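Local coordinates for uncharacterized protein (PDB 4JZA), which probably removes the 3-phosphate from phosphatidylinositol 3-phosphate, as a Legionella phosphoinositide phosphatase acting in host-cell lipid metabolism, at residues 187-192 with 316-321; 175-180 with 305-310. One frame throughout, in Å; residues are numbered along the deposited sequence.

Interaction 1 of 2, residues 187-192 with 316-321; sequences PKTPGW and HQQFFL
K188 and T189, in the loop leading into helix 191-194, meet Q318 and F319 on one turn of helix 315-325. The hydrogen bonding falls to the carboxamide of Q318. With the chain extended beyond CG (chi2 -171°), it reaches away from its helix to the loop backbone, where OE1 takes the N-H of T189, T189 N to Q318 OE1 being 2.9 Å. The donor lies in the amide plane, on a lone pair of OE1. The other end of the amide makes a weak bond: Q318 NE2 donates to T189 OG1 at 3.2 Å, bent to 130° at the hydrogen. Since OG1 also bonds to the carbonyl O of W311, the threonine hydroxyl links three parts of the chain.

The second kind of contact is cation-pi and CH-pi. K188 runs antiparallel to Q318, its CD 3.7 Å from Q318 CB, and bends at chi2 and again at chi4 to cross the phenylalanine. CE sits over the middle of one F319 face, 3.4 Å from the ring centroid, a CH-pi contact. NZ lies over the same face as the cation-pi contact, 4.1 Å from the centroid and 25° off the normal. The ammonium group has stronger partners outside the two segments, a hydrogen bond to Y186 O and a salt bridge to E322.

Glutamine suits its place because it offers an acceptor and a donor together; lysine suits its own by joining an apolar stem to a charge. The bond to OE1, with the weak one from NE2, would favour one orientation of the amide, while carboxylate, carbonyl and ring would together favour a charged K188.

Interaction 2 of 2, residues 175-180 with 305-310; sequences LDELTL and SLPQWY
E177 of helix 172-183 accepts a hydrogen bond from the indole of W309, W309 NE1 to E177 OE1 at 2.8 Å. The acceptor lies in the ring plane, at the indole edge, but the N-H meets OE1 from above the carboxylate, 56° out of its plane. Beside it the aliphatic stem of the same side chain rests on a proline, E177 CG lying 3.8 Å from P307 CG. Further along the helix, L180 CB touches L306 CD2 at 3.6 Å, and L178 CD2 meets the indole edge at W309 CH2, 4.2 Å away.

Behind this first shell, R393 of helix 388-402 forms a salt bridge with E177 OE2, so glutamate suits its place by joining an apolar stem to a shared carboxylate. Tryptophan offers an N-H at the edge of a broad ring. With CG between backbone N and carbonyl carbon (chi1 68°), W309 folds back over P307, the N-cap of helix 308-311, and V390 of helix 388-402 packs against the indole. L306, P307 and W309 thus dock on helix 172-183, near the base of a strand-free, largely helical excursion between neighbouring sheet strands 159-166 and 352-359.

How the interactions relate
Interactions 1 and 2 lie about 13 Å apart between centres and alternate along the chain: helix 172-183 runs on to helix 191-194, and helix 308-311 to helix 315-325, so they tie the same outgoing and returning stretches together twice. Y310 bridges them, its OH probably hydrogen-bonded to P187 O, while P187 also packs on L306. Both are partly buried. Interaction 1 is nearer the chain's centre and rests on an amide and a lysine over a ring; interaction 2 joins an anchored carboxylate to an indole, and reaches the surface at L180. Together they join the two ends of the helical part that includes the phosphoinositide phosphatase insertion domain.

Interaction 1 of 2, residues 187-192 with 316-321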
loop_
_atom_site.group_PDB
_atom_site.type_symbol
_atom_site.label_atom_id
_atom_site.label_comp_id
_atom_site.label_asym_id
_atom_site.label_seq_id
_atom_site.Cartn_x
_atom_site.Cartn_y
_atom_site.Cartn_z
ATOM N N PRO A 187 -9.068 20.132 -5.912
ATOM C CA PRO A 187 -9.054 20.750 -4.590
ATOM C C PRO A 187 -8.697 19.719 -3.513
ATOM O O PRO A 187 -9.019 18.542 -3.638
ATOM C CB PRO A 187 -10.476 21.244 -4.417
ATOM C CG PRO A 187 -11.281 20.281 -5.178
ATOM C CD PRO A 187 -10.444 19.903 -6.377
ATOM N N LYS A 188 -7.992 20.182 -2.500
ATOM C CA LYS A 188 -7.529 19.353 -1.424
ATOM C C LYS A 188 -8.378 19.522 -0.208
ATOM O O LYS A 188 -9.062 20.520 -0.035
ATOM C CB LYS A 188 -6.126 19.761 -1.060
ATOM C CG LYS A 188 -5.149 19.714 -2.224
ATOM C CD LYS A 188 -5.184 18.357 -2.916
ATOM C CE LYS A 188 -4.057 18.265 -3.918
ATOM N NZ LYS A 188 -4.286 19.186 -5.067
ATOM N N THR A 189 -8.337 18.543 0.671
ATOM C CA THR A 189 -9.231 18.608 1.802
ATOM C C THR A 189 -8.707 19.679 2.742
ATOM O O THR A 189 -7.535 19.692 3.036
ATOM C CB THR A 189 -9.389 17.262 2.477
ATOM O OG1 THR A 189 -9.876 16.313 1.499
ATOM C CG2 THR A 189 -10.373 17.425 3.642
ATOM N N PRO A 190 -9.566 20.617 3.154
ATOM C CA PRO A 190 -9.061 21.556 4.130
ATOM C C PRO A 190 -9.183 20.967 5.524
ATOM O O PRO A 190 -10.190 20.269 5.821
ATOM C CB PRO A 190 -10.002 22.759 3.978
ATOM C CG PRO A 190 -11.291 22.209 3.442
ATOM C CD PRO A 190 -10.993 20.845 2.866
ATOM N N GLY A 191 -8.199 21.298 6.372
ATOM C CA GLY A 191 -8.120 20.834 7.780
ATOM C C GLY A 191 -9.412 20.869 8.588
ATOM O O GLY A 191 -9.698 19.952 9.357
ATOM N N TRP A 192 -10.185 21.930 8.421
ATOM C CA TRP A 192 -11.411 22.072 9.165
ATOM C C TRP A 192 -12.385 20.981 8.889
ATOM O O TRP A 192 -13.212 20.651 9.754
ATOM C CB TRP A 192 -12.058 23.420 8.882
ATOM C CG TRP A 192 -12.597 23.669 7.506
ATOM C CD1 TRP A 192 -11.983 24.379 6.484
ATOM C CD2 TRP A 192 -13.922 23.333 7.034
ATOM N NE1 TRP A 192 -12.863 24.468 5.393
ATOM C CE2 TRP A 192 -14.047 23.845 5.712
ATOM C CE3 TRP A 192 -15.003 22.647 7.600
ATOM C CZ2 TRP A 192 -15.197 23.658 4.948
ATOM C CZ3 TRP A 192 -16.165 22.446 6.835
ATOM C CH2 TRP A 192 -16.249 22.946 5.527
ATOM N N HIS A 316 -1.674 13.693 0.714
ATOM C CA HIS A 316 -0.753 13.082 -0.213
ATOM C C HIS A 316 -1.485 12.183 -1.228
ATOM O O HIS A 316 -1.165 12.203 -2.429
ATOM C CB HIS A 316 0.439 12.392 0.510
ATOM C CG HIS A 316 0.061 11.256 1.399
ATOM N ND1 HIS A 316 -0.099 11.399 2.757
ATOM C CD2 HIS A 316 -0.193 9.958 1.123
ATOM C CE1 HIS A 316 -0.448 10.242 3.286
ATOM N NE2 HIS A 316 -0.516 9.348 2.314
ATOM N N GLN A 317 -2.485 11.432 -0.778
ATOM C CA GLN A 317 -3.193 10.588 -1.718
ATOM C C GLN A 317 -3.776 11.491 -2.825
ATOM O O GLN A 317 -3.764 11.130 -3.992
ATOM C CB GLN A 317 -4.322 9.785 -1.029
ATOM C CG GLN A 317 -3.848 8.629 -0.164
ATOM C CD GLN A 317 -4.069 7.246 -0.746
ATOM O OE1 GLN A 317 -4.921 6.999 -1.620
ATOM N NE2 GLN A 317 -3.311 6.330 -0.241
ATOM N N GLN A 318 -4.276 12.660 -2.448
ATOM C CA GLN A 318 -4.983 13.538 -3.396
ATOM C C GLN A 318 -4.015 14.046 -4.449
ATOM O O GLN A 318 -4.337 14.015 -5.643
ATOM C CB GLN A 318 -5.712 14.656 -2.692
ATOM C CG GLN A 318 -6.651 14.141 -1.605
ATOM C CD GLN A 318 -7.575 15.197 -1.009
ATOM O OE1 GLN A 318 -7.164 16.167 -0.381
ATOM N NE2 GLN A 318 -8.830 14.989 -1.189
ATOM N N PHE A 319 -2.812 14.413 -4.025
ATOM C CA PHE A 319 -1.789 14.808 -4.977
ATOM C C PHE A 319 -1.393 13.636 -5.834
ATOM O O PHE A 319 -1.144 13.816 -7.007
ATOM C CB PHE A 319 -0.537 15.367 -4.310
ATOM C CG PHE A 319 -0.643 16.812 -3.895
ATOM C CD1 PHE A 319 -0.596 17.826 -4.840
ATOM C CD2 PHE A 319 -0.727 17.156 -2.560
ATOM C CE1 PHE A 319 -0.640 19.153 -4.471
ATOM C CE2 PHE A 319 -0.777 18.486 -2.176
ATOM C CZ PHE A 319 -0.718 19.487 -3.135
ATOM N N PHE A 320 -1.343 12.435 -5.268
ATOM C CA PHE A 320 -1.012 11.254 -6.066
ATOM C C PHE A 320 -2.127 11.028 -7.079
ATOM O O PHE A 320 -1.867 10.785 -8.272
ATOM C CB PHE A 320 -0.857 9.995 -5.204
ATOM C CG PHE A 320 0.315 10.004 -4.246
ATOM C CD1 PHE A 320 1.335 10.897 -4.351
ATOM C CD2 PHE A 320 0.385 9.055 -3.246
ATOM C CE1 PHE A 320 2.388 10.858 -3.460
ATOM C CE2 PHE A 320 1.421 8.999 -2.359
ATOM C CZ PHE A 320 2.428 9.905 -2.454
ATOM N N LEU A 321 -3.374 11.112 -6.632
ATOM C CA LEU A 321 -4.482 10.905 -7.568
ATOM C C LEU A 321 -4.397 11.916 -8.699
ATOM O O LEU A 321 -4.475 11.555 -9.877
ATOM C CB LEU A 321 -5.845 11.008 -6.859
ATOM C CG LEU A 321 -7.112 10.737 -7.666
ATOM C CD1 LEU A 321 -7.041 9.386 -8.323
ATOM C CD2 LEU A 321 -8.322 10.795 -6.720
#

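Interaction 2 of 2, residues 175-180 with 305-310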
loop_
_atom_site.group_PDB
_atom_site.type_symbol
_atom_site.label_atom_id
_atom_site.label_comp_id
_atom_site.label_asym_id
_atom_site.label_seq_id
_atom_site.Cartn_x
_atom_site.Cartn_y
_atom_site.Cartn_z
ATOM N N LEU A 175 -16.223 7.282 -12.787
ATOM C CA LEU A 175 -15.606 8.038 -13.893
ATOM C C LEU A 175 -16.091 9.467 -13.882
ATOM O O LEU A 175 -15.299 10.383 -14.153
ATOM C CB LEU A 175 -15.891 7.400 -15.262
ATOM C CG LEU A 175 -15.353 5.988 -15.430
ATOM C CD1 LEU A 175 -15.571 5.485 -16.832
ATOM C CD2 LEU A 175 -13.872 5.986 -15.126
ATOM N N ASP A 176 -17.380 9.653 -13.556
ATOM C CA ASP A 176 -17.974 10.981 -13.507
ATOM C C ASP A 176 -17.391 11.798 -12.386
ATOM O O ASP A 176 -17.024 12.968 -12.575
ATOM C CB ASP A 176 -19.491 10.901 -13.323
ATOM C CG ASP A 176 -20.201 10.345 -14.551
ATOM O OD1 ASP A 176 -19.676 10.456 -15.706
ATOM O OD2 ASP A 176 -21.284 9.767 -14.334
ATOM N N GLU A 177 -17.273 11.169 -11.221
ATOM C CA GLU A 177 -16.581 11.800 -10.107
ATOM C C GLU A 177 -15.119 12.167 -10.429
ATOM O O GLU A 177 -14.656 13.224 -10.032
ATOM C CB GLU A 177 -16.657 10.917 -8.888
ATOM C CG GLU A 177 -18.066 10.745 -8.324
ATOM C CD GLU A 177 -18.163 9.546 -7.405
ATOM O OE1 GLU A 177 -17.244 8.690 -7.379
ATOM O OE2 GLU A 177 -19.166 9.442 -6.696
ATOM N N LEU A 178 -14.386 11.318 -11.139
ATOM C CA LEU A 178 -13.006 11.647 -11.491
ATOM C C LEU A 178 -12.924 12.836 -12.433
ATOM O O LEU A 178 -12.039 13.716 -12.314
ATOM C CB LEU A 178 -12.282 10.439 -12.080
ATOM C CG LEU A 178 -12.074 9.284 -11.102
ATOM C CD1 LEU A 178 -11.549 8.069 -11.841
ATOM C CD2 LEU A 178 -11.121 9.625 -9.969
ATOM N N THR A 179 -13.873 12.888 -13.352
ATOM C CA THR A 179 -13.993 14.012 -14.264
ATOM C C THR A 179 -14.243 15.324 -13.515
ATOM O O THR A 179 -13.611 16.320 -13.831
ATOM C CB THR A 179 -15.122 13.711 -15.272
ATOM O OG1 THR A 179 -14.758 12.558 -16.046
ATOM C CG2 THR A 179 -15.388 14.918 -16.212
ATOM N N LEU A 180 -15.158 15.328 -12.541
ATOM C CA LEU A 180 -15.367 16.509 -11.722
ATOM C C LEU A 180 -14.075 16.951 -10.976
ATOM O O LEU A 180 -13.740 18.141 -10.911
ATOM C CB LEU A 180 -16.465 16.252 -10.683
ATOM C CG LEU A 180 -17.902 16.283 -11.166
ATOM C CD1 LEU A 180 -18.850 15.811 -10.061
ATOM C CD2 LEU A 180 -18.285 17.685 -11.622
ATOM N N SER A 305 -19.892 19.456 -3.938
ATOM C CA SER A 305 -19.664 19.234 -5.382
ATOM C C SER A 305 -18.857 17.978 -5.739
ATOM O O SER A 305 -18.950 17.488 -6.850
ATOM C CB SER A 305 -18.923 20.429 -5.962
ATOM O OG SER A 305 -19.781 21.529 -5.989
ATOM N N LEU A 306 -18.012 17.528 -4.816
ATOM C CA LEU A 306 -17.228 16.338 -4.984
ATOM C C LEU A 306 -17.663 15.303 -3.961
ATOM O O LEU A 306 -18.200 15.607 -2.939
ATOM C CB LEU A 306 -15.766 16.662 -4.816
ATOM C CG LEU A 306 -15.262 17.506 -5.963
ATOM C CD1 LEU A 306 -13.837 18.001 -5.680
ATOM C CD2 LEU A 306 -15.345 16.711 -7.255
ATOM N N PRO A 307 -17.431 14.052 -4.257
ATOM C CA PRO A 307 -17.892 12.980 -3.390
ATOM C C PRO A 307 -17.122 12.817 -2.094
ATOM O O PRO A 307 -15.928 13.081 -2.031
ATOM C CB PRO A 307 -17.694 11.759 -4.249
ATOM C CG PRO A 307 -16.547 12.133 -5.137
ATOM C CD PRO A 307 -16.708 13.564 -5.449
ATOM N N GLN A 308 -17.840 12.370 -1.067
ATOM C CA GLN A 308 -17.304 12.232 0.284
ATOM C C GLN A 308 -16.109 11.268 0.353
ATOM O O GLN A 308 -15.181 11.498 1.106
ATOM C CB GLN A 308 -18.435 11.811 1.206
ATOM C CG GLN A 308 -18.142 11.843 2.684
ATOM C CD GLN A 308 -19.328 11.323 3.499
ATOM O OE1 GLN A 308 -20.194 10.607 2.982
ATOM N NE2 GLN A 308 -19.364 11.667 4.782
ATOM N N TRP A 309 -16.089 10.214 -0.454
ATOM C CA TRP A 309 -14.907 9.375 -0.495
ATOM C C TRP A 309 -13.647 10.147 -0.858
ATOM O O TRP A 309 -12.573 9.792 -0.425
ATOM C CB TRP A 309 -15.073 8.177 -1.418
ATOM C CG TRP A 309 -15.170 8.435 -2.864
ATOM C CD1 TRP A 309 -16.278 8.329 -3.619
ATOM C CD2 TRP A 309 -14.107 8.762 -3.747
ATOM N NE1 TRP A 309 -15.985 8.581 -4.927
ATOM C CE2 TRP A 309 -14.647 8.866 -5.025
ATOM C CE3 TRP A 309 -12.735 8.971 -3.583
ATOM C CZ2 TRP A 309 -13.857 9.188 -6.155
ATOM C CZ3 TRP A 309 -11.946 9.290 -4.717
ATOM C CH2 TRP A 309 -12.514 9.382 -5.970
ATOM N N TYR A 310 -13.765 11.189 -1.661
ATOM C CA TYR A 310 -12.606 11.953 -2.091
ATOM C C TYR A 310 -12.089 12.742 -0.915
ATOM O O TYR A 310 -10.882 12.746 -0.652
ATOM C CB TYR A 310 -12.963 12.885 -3.243
ATOM C CG TYR A 310 -11.859 13.761 -3.647
ATOM C CD1 TYR A 310 -10.747 13.234 -4.292
ATOM C CD2 TYR A 310 -11.891 15.131 -3.388
ATOM C CE1 TYR A 310 -9.686 14.049 -4.663
ATOM C CE2 TYR A 310 -10.826 15.950 -3.762
ATOM C CZ TYR A 310 -9.719 15.405 -4.401
ATOM O OH TYR A 310 -8.630 16.184 -4.790
#